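Local coordinates for protein possible prolidase (Bifidobacterium longum NCC2705, PDB 2P9B) that probably acts as an amidohydrolase-family hydrolase, cleaving carbon-nitrogen bonds, although its true substrate is not established and the name prolidase is tentative, at residues Leu270-Glu273 / Leu274-Met277; Ile314-Glu317 / Asn318-Val322; Met326-Gly329 / Ala330-His334; Thr344-Met348 / Thr349-Gln353; Leu360-Leu363 / Val364-Gly368. All blocks are in the same frame, centred on the assembly; numbering follows the deposited sequence.

Interaction 1: Leu270-Glu273 / Leu274-Met277; sequences LDDE and LIGM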
# COMPACT_ATOMS: atom_id res chain seq x y z
N LEU A 270 2.01 14.54 15.71
CA LEU A 270 2.38 15.72 14.94
C LEU A 270 2.10 17.03 15.65
O LEU A 270 1.46 17.07 16.70
CB LEU A 270 1.63 15.72 13.61
CG LEU A 270 1.77 14.47 12.74
CD1 LEU A 270 0.77 14.53 11.60
CD2 LEU A 270 3.19 14.36 12.22
N ASP A 271 2.63 18.11 15.07
CA ASP A 271 2.42 19.46 15.55
C ASP A 271 2.18 20.28 14.29
O ASP A 271 2.28 19.75 13.18
CB ASP A 271 3.63 19.99 16.34
CG ASP A 271 4.93 19.89 15.56
OD1 ASP A 271 4.96 20.27 14.38
OD2 ASP A 271 5.93 19.43 16.15
N ASP A 272 1.88 21.57 14.43
CA ASP A 272 1.60 22.41 13.27
C ASP A 272 2.75 22.55 12.27
O ASP A 272 2.53 22.69 11.07
CB ASP A 272 1.15 23.79 13.74
CG ASP A 272 -0.18 23.74 14.48
OD1 ASP A 272 -0.76 22.64 14.56
OD2 ASP A 272 -0.64 24.79 14.97
N GLU A 273 3.98 22.50 12.77
CA GLU A 273 5.14 22.62 11.89
C GLU A 273 5.19 21.43 10.94
O GLU A 273 5.34 21.59 9.74
CB GLU A 273 6.43 22.68 12.70
CG GLU A 273 7.69 22.78 11.84
CD GLU A 273 8.97 22.67 12.65
OE1 GLU A 273 9.15 21.65 13.34
OE2 GLU A 273 9.80 23.61 12.58
N LEU A 274 5.05 20.23 11.50
CA LEU A 274 5.10 19.01 10.70
C LEU A 274 3.93 18.92 9.73
O LEU A 274 4.10 18.50 8.59
CB LEU A 274 5.13 17.78 11.60
CG LEU A 274 6.37 17.60 12.47
CD1 LEU A 274 6.24 16.30 13.24
CD2 LEU A 274 7.63 17.57 11.61
N ILE A 275 2.74 19.29 10.18
CA ILE A 275 1.57 19.25 9.32
C ILE A 275 1.82 20.13 8.09
O ILE A 275 1.52 19.75 6.96
CB ILE A 275 0.32 19.72 10.07
CG1 ILE A 275 -0.05 18.70 11.14
CG2 ILE A 275 -0.83 19.93 9.09
CD1 ILE A 275 -1.23 19.09 12.01
N GLY A 276 2.41 21.30 8.33
CA GLY A 276 2.69 22.20 7.23
C GLY A 276 3.70 21.61 6.26
O GLY A 276 3.60 21.84 5.05
N MSE A 277 4.65 20.84 6.79
CA MSE A 277 5.69 20.20 5.97
C MSE A 277 5.11 19.09 5.09
O MSE A 277 5.64 18.80 4.01
CB MSE A 277 6.82 19.66 6.86
CG MSE A 277 7.46 20.72 7.75
SE MSE A 277 9.05 20.09 8.70
CE MSE A 277 10.17 19.92 7.11

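Interaction 2: Ile314-Glu317 / Asn318-Val322; sequences IQLE and NSKNV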
# COMPACT_ATOMS: atom_id res chain seq x y z
N ILE A 314 10.81 -4.28 27.57
CA ILE A 314 11.22 -2.97 27.06
C ILE A 314 10.69 -2.77 25.65
O ILE A 314 10.30 -1.66 25.28
CB ILE A 314 12.76 -2.80 27.06
CG1 ILE A 314 13.41 -3.84 26.16
CG2 ILE A 314 13.29 -2.92 28.48
CD1 ILE A 314 14.91 -3.66 26.03
N GLN A 315 10.66 -3.84 24.86
CA GLN A 315 10.15 -3.75 23.50
C GLN A 315 8.65 -3.46 23.51
O GLN A 315 8.15 -2.75 22.65
CB GLN A 315 10.41 -5.05 22.73
CG GLN A 315 11.87 -5.32 22.44
CD GLN A 315 12.07 -6.55 21.57
OE1 GLN A 315 11.58 -7.63 21.89
NE2 GLN A 315 12.78 -6.37 20.46
N LEU A 316 7.94 -4.03 24.49
CA LEU A 316 6.51 -3.81 24.61
C LEU A 316 6.25 -2.35 24.97
O LEU A 316 5.37 -1.70 24.40
CB LEU A 316 5.90 -4.72 25.68
CG LEU A 316 4.41 -4.49 25.98
CD1 LEU A 316 3.57 -4.75 24.73
CD2 LEU A 316 3.97 -5.41 27.11
N GLU A 317 7.03 -1.84 25.92
CA GLU A 317 6.90 -0.45 26.34
C GLU A 317 7.21 0.46 25.16
O GLU A 317 6.49 1.43 24.91
CB GLU A 317 7.85 -0.16 27.50
CG GLU A 317 7.82 1.28 28.01
CD GLU A 317 6.42 1.73 28.41
OE1 GLU A 317 5.65 0.89 28.92
OE2 GLU A 317 6.10 2.93 28.22
N ASN A 318 8.27 0.15 24.43
CA ASN A 318 8.64 0.95 23.26
C ASN A 318 7.49 0.93 22.25
O ASN A 318 7.10 1.97 21.73
CB ASN A 318 9.91 0.40 22.60
CG ASN A 318 11.17 0.71 23.40
OD1 ASN A 318 11.23 1.69 24.14
ND2 ASN A 318 12.20 -0.11 23.22
N SER A 319 6.96 -0.26 22.00
CA SER A 319 5.86 -0.44 21.06
C SER A 319 4.64 0.38 21.45
O SER A 319 4.02 1.02 20.59
CB SER A 319 5.50 -1.93 20.98
OG SER A 319 6.57 -2.68 20.45
N LYS A 320 4.28 0.37 22.73
CA LYS A 320 3.13 1.13 23.19
C LYS A 320 3.33 2.62 22.92
O LYS A 320 2.42 3.31 22.47
CB LYS A 320 2.88 0.91 24.69
CG LYS A 320 2.49 -0.52 25.07
CD LYS A 320 2.26 -0.65 26.57
CE LYS A 320 1.83 -2.06 26.95
NZ LYS A 320 0.57 -2.46 26.27
N ASN A 321 4.54 3.13 23.16
CA ASN A 321 4.80 4.54 22.93
C ASN A 321 4.76 4.89 21.44
O ASN A 321 4.18 5.90 21.05
CB ASN A 321 6.14 4.97 23.54
CG ASN A 321 6.18 4.76 25.04
OD1 ASN A 321 5.14 4.69 25.70
ND2 ASN A 321 7.38 4.66 25.59
N VAL A 322 5.35 4.04 20.62
CA VAL A 322 5.35 4.27 19.17
C VAL A 322 3.96 4.15 18.57
O VAL A 322 3.55 4.98 17.75
CB VAL A 322 6.29 3.28 18.45
CG1 VAL A 322 5.97 3.26 16.94
CG2 VAL A 322 7.73 3.67 18.68

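Interaction 3: Met326-Gly329 / Ala330-His334; sequences MVSG and ARQAH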
# COMPACT_ATOMS: atom_id res chain seq x y z
N MSE A 326 1.62 6.70 16.43
CA MSE A 326 1.13 6.39 15.09
C MSE A 326 -0.37 6.66 15.04
O MSE A 326 -0.89 7.25 14.08
CB MSE A 326 1.39 4.91 14.75
CG MSE A 326 2.86 4.55 14.45
SE MSE A 326 3.26 2.68 14.53
CE MSE A 326 1.84 2.06 13.46
N VAL A 327 -1.08 6.22 16.07
CA VAL A 327 -2.52 6.42 16.11
C VAL A 327 -2.88 7.89 16.23
O VAL A 327 -3.68 8.41 15.45
CB VAL A 327 -3.15 5.63 17.27
CG1 VAL A 327 -4.62 6.01 17.45
CG2 VAL A 327 -3.04 4.14 16.99
N SER A 328 -2.28 8.57 17.20
CA SER A 328 -2.56 9.98 17.40
C SER A 328 -2.20 10.78 16.14
O SER A 328 -2.98 11.63 15.70
CB SER A 328 -1.77 10.51 18.60
OG SER A 328 -2.15 11.85 18.89
N GLY A 329 -1.04 10.50 15.56
CA GLY A 329 -0.62 11.21 14.36
C GLY A 329 -1.54 11.00 13.17
O GLY A 329 -1.76 11.91 12.38
N ALA A 330 -2.09 9.79 13.03
CA ALA A 330 -2.99 9.51 11.92
C ALA A 330 -4.28 10.30 12.10
O ALA A 330 -4.84 10.82 11.14
CB ALA A 330 -3.30 8.01 11.86
N ARG A 331 -4.75 10.39 13.34
CA ARG A 331 -5.97 11.13 13.62
C ARG A 331 -5.75 12.61 13.33
O ARG A 331 -6.59 13.27 12.74
CB ARG A 331 -6.36 10.95 15.09
CG ARG A 331 -7.72 11.53 15.45
CD ARG A 331 -7.82 11.81 16.94
NE ARG A 331 -6.94 12.91 17.34
CZ ARG A 331 -7.10 14.17 16.94
NH1 ARG A 331 -8.11 14.49 16.14
NH2 ARG A 331 -6.25 15.10 17.34
N GLN A 332 -4.60 13.12 13.76
CA GLN A 332 -4.27 14.52 13.54
C GLN A 332 -4.19 14.80 12.04
O GLN A 332 -4.76 15.77 11.55
CB GLN A 332 -2.94 14.86 14.20
CG GLN A 332 -2.97 14.70 15.71
CD GLN A 332 -1.60 14.88 16.32
OE1 GLN A 332 -0.62 14.32 15.85
NE2 GLN A 332 -1.53 15.66 17.40
N ALA A 333 -3.48 13.93 11.33
CA ALA A 333 -3.32 14.09 9.89
C ALA A 333 -4.69 14.10 9.21
O ALA A 333 -4.94 14.90 8.30
CB ALA A 333 -2.45 12.96 9.33
N HIS A 334 -5.58 13.20 9.63
CA HIS A 334 -6.92 13.13 9.06
C HIS A 334 -7.66 14.43 9.34
O HIS A 334 -8.31 15.00 8.47
CB HIS A 334 -7.69 11.95 9.66
CG HIS A 334 -9.06 11.76 9.08
ND1 HIS A 334 -9.27 11.48 7.75
CD2 HIS A 334 -10.29 11.81 9.66
CE1 HIS A 334 -10.57 11.36 7.53
NE2 HIS A 334 -11.21 11.55 8.67
O HOH W 1 -4.89 12.55 19.14

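Interaction 4: Thr344-Met348 / Thr349-Gln353; sequences TDTGM and TFVPQ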
# COMPACT_ATOMS: atom_id res chain seq x y z
N THR A 344 0.33 -1.76 4.94
CA THR A 344 0.28 -2.58 6.15
C THR A 344 1.58 -3.21 6.64
O THR A 344 1.62 -3.74 7.74
CB THR A 344 -0.73 -3.73 5.99
OG1 THR A 344 -0.28 -4.60 4.94
CG2 THR A 344 -2.10 -3.18 5.64
N ASP A 345 2.62 -3.16 5.81
CA ASP A 345 3.91 -3.76 6.14
C ASP A 345 3.77 -5.29 6.15
O ASP A 345 4.15 -5.95 7.12
CB ASP A 345 4.41 -3.27 7.50
CG ASP A 345 5.93 -3.27 7.60
OD1 ASP A 345 6.59 -3.92 6.76
OD2 ASP A 345 6.48 -2.63 8.53
N THR A 346 3.23 -5.84 5.07
CA THR A 346 3.05 -7.29 4.98
C THR A 346 4.38 -8.03 5.13
O THR A 346 5.44 -7.47 4.89
CB THR A 346 2.41 -7.71 3.63
OG1 THR A 346 3.33 -7.44 2.56
CG2 THR A 346 1.12 -6.94 3.39
N GLY A 347 4.31 -9.30 5.51
CA GLY A 347 5.52 -10.07 5.69
C GLY A 347 5.89 -10.19 7.15
O GLY A 347 6.65 -11.08 7.54
N MSE A 348 5.36 -9.28 7.96
CA MSE A 348 5.61 -9.30 9.40
C MSE A 348 4.84 -10.51 9.95
O MSE A 348 3.82 -10.91 9.39
CB MSE A 348 5.10 -8.02 10.07
CG MSE A 348 5.75 -6.72 9.58
SE MSE A 348 7.66 -6.53 9.95
CE MSE A 348 8.39 -7.06 8.22
N THR A 349 5.34 -11.09 11.03
CA THR A 349 4.70 -12.25 11.62
C THR A 349 3.19 -12.09 11.80
O THR A 349 2.43 -13.01 11.52
CB THR A 349 5.32 -12.59 13.00
OG1 THR A 349 6.72 -12.85 12.84
CG2 THR A 349 4.65 -13.82 13.59
N PHE A 350 2.76 -10.92 12.26
CA PHE A 350 1.33 -10.69 12.48
C PHE A 350 0.63 -9.79 11.47
O PHE A 350 -0.40 -9.19 11.77
CB PHE A 350 1.11 -10.17 13.90
CG PHE A 350 1.50 -11.16 14.97
CD1 PHE A 350 0.73 -12.30 15.18
CD2 PHE A 350 2.64 -10.97 15.73
CE1 PHE A 350 1.10 -13.25 16.14
CE2 PHE A 350 3.02 -11.91 16.69
CZ PHE A 350 2.25 -13.05 16.89
N VAL A 351 1.19 -9.69 10.26
CA VAL A 351 0.57 -8.89 9.20
C VAL A 351 0.47 -9.78 7.97
O VAL A 351 1.38 -9.83 7.14
CB VAL A 351 1.39 -7.64 8.85
CG1 VAL A 351 0.61 -6.78 7.86
CG2 VAL A 351 1.72 -6.84 10.11
N PRO A 352 -0.65 -10.49 7.82
CA PRO A 352 -0.85 -11.38 6.68
C PRO A 352 -0.79 -10.65 5.34
O PRO A 352 -1.20 -9.50 5.24
CB PRO A 352 -2.23 -11.97 6.95
CG PRO A 352 -2.30 -11.99 8.45
CD PRO A 352 -1.75 -10.63 8.80
N GLN A 353 -0.29 -11.34 4.33
CA GLN A 353 -0.18 -10.78 2.99
C GLN A 353 -1.57 -10.49 2.44
O GLN A 353 -1.74 -9.62 1.59
CB GLN A 353 0.52 -11.77 2.05
CG GLN A 353 1.98 -12.06 2.39
CD GLN A 353 2.92 -10.94 2.00
OE1 GLN A 353 2.49 -9.90 1.48
NE2 GLN A 353 4.22 -11.14 2.24
O HOH W 2 -1.87 -6.92 5.44

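Interaction 5: Leu360-Leu363 / Val364-Gly368; sequences LELL and VAYAG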
# COMPACT_ATOMS: atom_id res chain seq x y z
N LEU A 360 -8.18 -0.73 6.60
CA LEU A 360 -9.29 0.21 6.45
C LEU A 360 -10.14 0.22 7.72
O LEU A 360 -10.59 1.28 8.16
CB LEU A 360 -10.16 -0.15 5.24
CG LEU A 360 -9.57 0.16 3.87
CD1 LEU A 360 -8.47 -0.84 3.53
CD2 LEU A 360 -10.67 0.11 2.82
N GLU A 361 -10.34 -0.95 8.31
CA GLU A 361 -11.13 -1.02 9.53
C GLU A 361 -10.41 -0.30 10.66
O GLU A 361 -11.05 0.33 11.51
CB GLU A 361 -11.40 -2.48 9.93
CG GLU A 361 -12.55 -3.10 9.16
CD GLU A 361 -13.33 -4.13 9.96
OE1 GLU A 361 -14.44 -4.50 9.53
OE2 GLU A 361 -12.82 -4.59 11.01
N LEU A 362 -9.09 -0.39 10.66
CA LEU A 362 -8.28 0.26 11.69
C LEU A 362 -8.28 1.79 11.53
O LEU A 362 -8.26 2.50 12.53
CB LEU A 362 -6.85 -0.28 11.67
CG LEU A 362 -6.69 -1.76 12.03
CD1 LEU A 362 -5.24 -2.17 11.91
CD2 LEU A 362 -7.20 -2.01 13.44
N LEU A 363 -8.29 2.28 10.30
CA LEU A 363 -8.31 3.73 10.09
C LEU A 363 -9.64 4.29 10.59
O LEU A 363 -9.72 5.42 11.07
CB LEU A 363 -8.11 4.07 8.61
CG LEU A 363 -6.69 3.84 8.07
CD1 LEU A 363 -6.68 4.05 6.56
CD2 LEU A 363 -5.71 4.80 8.74
N VAL A 364 -10.70 3.50 10.46
CA VAL A 364 -12.00 3.94 10.94
C VAL A 364 -12.04 3.90 12.47
O VAL A 364 -12.50 4.84 13.11
CB VAL A 364 -13.14 3.04 10.39
CG1 VAL A 364 -14.47 3.43 11.03
CG2 VAL A 364 -13.23 3.18 8.88
N ALA A 365 -11.54 2.81 13.05
CA ALA A 365 -11.57 2.66 14.50
C ALA A 365 -10.58 3.52 15.28
O ALA A 365 -10.86 3.92 16.41
CB ALA A 365 -11.37 1.19 14.86
N TYR A 366 -9.44 3.83 14.67
CA TYR A 366 -8.40 4.61 15.35
C TYR A 366 -8.10 6.01 14.83
O TYR A 366 -7.67 6.87 15.60
CB TYR A 366 -7.09 3.81 15.37
CG TYR A 366 -7.11 2.59 16.24
CD1 TYR A 366 -6.75 2.66 17.59
CD2 TYR A 366 -7.52 1.35 15.74
CE1 TYR A 366 -6.80 1.53 18.41
CE2 TYR A 366 -7.57 0.22 16.55
CZ TYR A 366 -7.21 0.32 17.88
OH TYR A 366 -7.26 -0.80 18.69
N ALA A 367 -8.31 6.25 13.54
CA ALA A 367 -7.98 7.56 12.97
C ALA A 367 -9.15 8.46 12.59
O ALA A 367 -8.97 9.45 11.88
CB ALA A 367 -7.07 7.38 11.77
N GLY A 368 -10.34 8.11 13.05
CA GLY A 368 -11.51 8.93 12.75
C GLY A 368 -12.00 8.90 11.32
O GLY A 368 -12.73 9.80 10.91

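Interaction 1: Leu270-Glu273 / Leu274-Met277
Asp271 caps the start of helix 272-279 by turning its carboxylate back onto the first turn, where OD1 takes the amide of Leu274 at 2.9 Å from N. The bond is nearly straight at hydrogen, 168°, and N meets OD1 almost along its C-O axis. What brings the carboxylate there is the first torsion: CG sits between the backbone N and the carbonyl carbon (chi1 54°), which folds the short side chain over the helix end. The same oxygen rests 3.6 Å from CG of Leu274, so the capped residue is touched through its side chain as well. Asp271 also serves through its backbone, its O receiving Ile275 N at 3.1 Å, and the helical bonds then continue from Gly276 N to Asp272 O and from Met277 N to Glu273 O. Next to the cap, Leu270 CD2 packs against Leu274 CD1 at 3.8 Å, the two side chains crossing at a slant, while Leu270 CB lies 4.2 Å from Ile275 CG1. Further out, Glu273 runs extended from the helix and OE1 forms a salt bridge with Arg254, whose side chain also touches Leu274. Met277 packs on Leu257 and Leu258, so helix 250-259 lines this flank; Ile275 leans on Ala336 and Leu338, and the whole turn belongs to the beta-alpha-beta unit of strand 263-264, helix 272-279 and strand 290-292.

Interaction 2: Ile314-Glu317 / Asn318-Val322
Ser319 and Gln315 make a polar side-chain contact in this helical turn: the hydroxyl OG donates back to Gln315 O at 2.7 Å. The backbone N of Ser319 reaches that same oxygen at 2.8 Å, and the two donors come from opposite faces of the carbonyl plane, so one acceptor is gripped twice. With OG anti to the carbonyl carbon (chi1 -64°), the hydroxyl is folded back along the helix within range of the preceding turn. Asn318 lays its amide beside the preceding turn, CG 3.1 Å from Ile314 O, and sends ND2 to Thr211 O in a nearby loop. With an alanine here the Thr211 carbonyl would probably lose its amide donor, leaving that loop less firmly tied to the helix. The remaining backbone bonds are regular i to i+4 links, Asn318 N to Ile314 O, Lys320 N to Leu316 O and Asn321 N to Glu317 O. Van der Waals packing comes from the aliphatic shaft of Lys320, which passes at a slant over Leu316, CE lying 3.7 Å from Leu316 CG. Ser319 meanwhile faces Leu301 and Thr302 of helix 295-303. This is the pattern of an amphipathic surface helix, here the early turns of helix 313-335 in an amidohydrolase TIM-barrel-type fold.

Interaction 3: Met326-Gly329 / Ala330-His334
Met326, a selenomethionine in the model, opens the turn through its carbonyl, which accepts Ala330 N at 3.0 Å; the methyl CB of Ala330 lies 3.4 Å from the same oxygen. Val327 O takes Arg331 N in turn, while the valine side chain leaves the local contact for Tyr366 of helix 356-367. Ser328 does most for the polar side. Its O receives Gln332 N at 2.9 Å and has CG of Gln332 close beside it, and its hydroxyl, placed anti to the backbone N (chi1 -174°), meets a water at 2.8 Å from OG. Arg331 NE donates to that water, also at 2.8 Å, with the water in the plane of the guanidinium at its edge, so the serine and arginine are bridged. At Gly329, O accepts Ala333 N, and Gln332 OE1 stands 3.4 Å from Gly329 CA. That oxygen is hydrogen-bonded to Leu270 N. The chemistry thus divides the helix: alanines and a glycine permit close packing on the buried face, whereas serine, arginine and water handle the polar side, and Gln332 spends its carbonyl oxygen on the backbone amide of Leu270, just ahead of helix 272-279.

Interaction 4: Thr344-Met348 / Thr349-Gln353
Thr346 and Gln353 cross at about a right angle, with the threonine hydroxyl donating to the glutamine carbonyl, OG1 to OE1 at 2.8 Å. The donor stands above the amide plane, 42° out of it, instead of lying on a lone pair. Gln353 reaches back because its chain folds at chi2 (-76°), and NE2 is spent on His79 O while Thr346 OG1 also bonds His79 N. A leucine in place of Gln353 would probably leave the Thr346 hydroxyl without the acceptor for its proton and the His79 carbonyl without its amide donor. Val351 lies alongside Met348, pointing the same way, CG2 3.6 Å from Met348 CB, and slants across Thr344, with CG1 3.8 Å from Thr344 OG1. The same CG1 comes within 3.2 Å of Thr344 O and also lies near Asp345 O, two buried carbonyl oxygens that have no polar partner in the model. Two successive beta turns shape the chain between these pairs, a type II from Asp345 to Met348 and a type I from Met348 to Val351. They lie in the loop leading to helix 356-367 of the amidohydrolase barrel; Asp345 in this loop, together with His77 and His79, may form an empty metal site. Val351 N closes the second turn on Met348 O at 3.0 Å, and Gly347 N adds a weak bond to Val351 O. A water bridges Thr344 OG1, also bonded to Asn75 ND2, and Pro352 O.

Interaction 5: Leu360-Leu363 / Val364-Gly368
The carbonyls of Leu360 to Leu363 accept from the amides of Val364 to Ala367 in four successive i to i+4 bonds, and the last of these, Ala367 N to Leu363 O at 3.0 Å, is bent at hydrogen (137°), its donor standing above the carbonyl plane. Past it the chain leaves helical angles at Gly368, whose positive phi (71°) favours glycine. Among the side chains, Leu362 meets Tyr366. They lie side by side, pointing the same way, and CD2 of the leucine touches the ring at CE2, 3.8 Å away. The tyrosine swings back over the preceding turn because its CG is anti to the carbonyl carbon (chi1 -69°), and Leu362 O then comes up in the ring plane at its edge, 3.5 Å from Tyr366 CD2. One residue further on, Leu363 CD2 approaches Ala367 CB at 4.2 Å. On another flank Val364 sets CG2 3.3 Å from Leu360 O. Outward, Leu362 and Tyr366 both pack on Leu299 of helix 295-303, while Leu360 and Val364 face Ala374 of helix 371-385. Leu363 rests on Val342 and Phe369. Tyr366 also touches Val327, and Ala367 touches Ala330. Helix 356-367 thus packs against helices 295-303, 371-385 and 313-335, consistent with the outer helical layer of a TIM-barrel-type amidohydrolase.

Each contact joins neighbouring pieces of chain, so none closes a long loop, and the five follow in series without nesting or crossing. Interaction 1 starts helix 272-279 and touches interaction 3 where Leu270 N meets Gln332 OE1. Interactions 2 and 3 are successive portions of helix 313-335, their centres about 18 Å apart. The chain then runs into the turns of interaction 4, which touch none of the others but tie the loop to strand 68-78. Interaction 5, on helix 356-367, returns to interaction 3, with Ala330 against Ala367 and Val327 against Tyr366. Helix 313-335 thus touches the residue leading into helix 272-279 at one place and helix 356-367 at another.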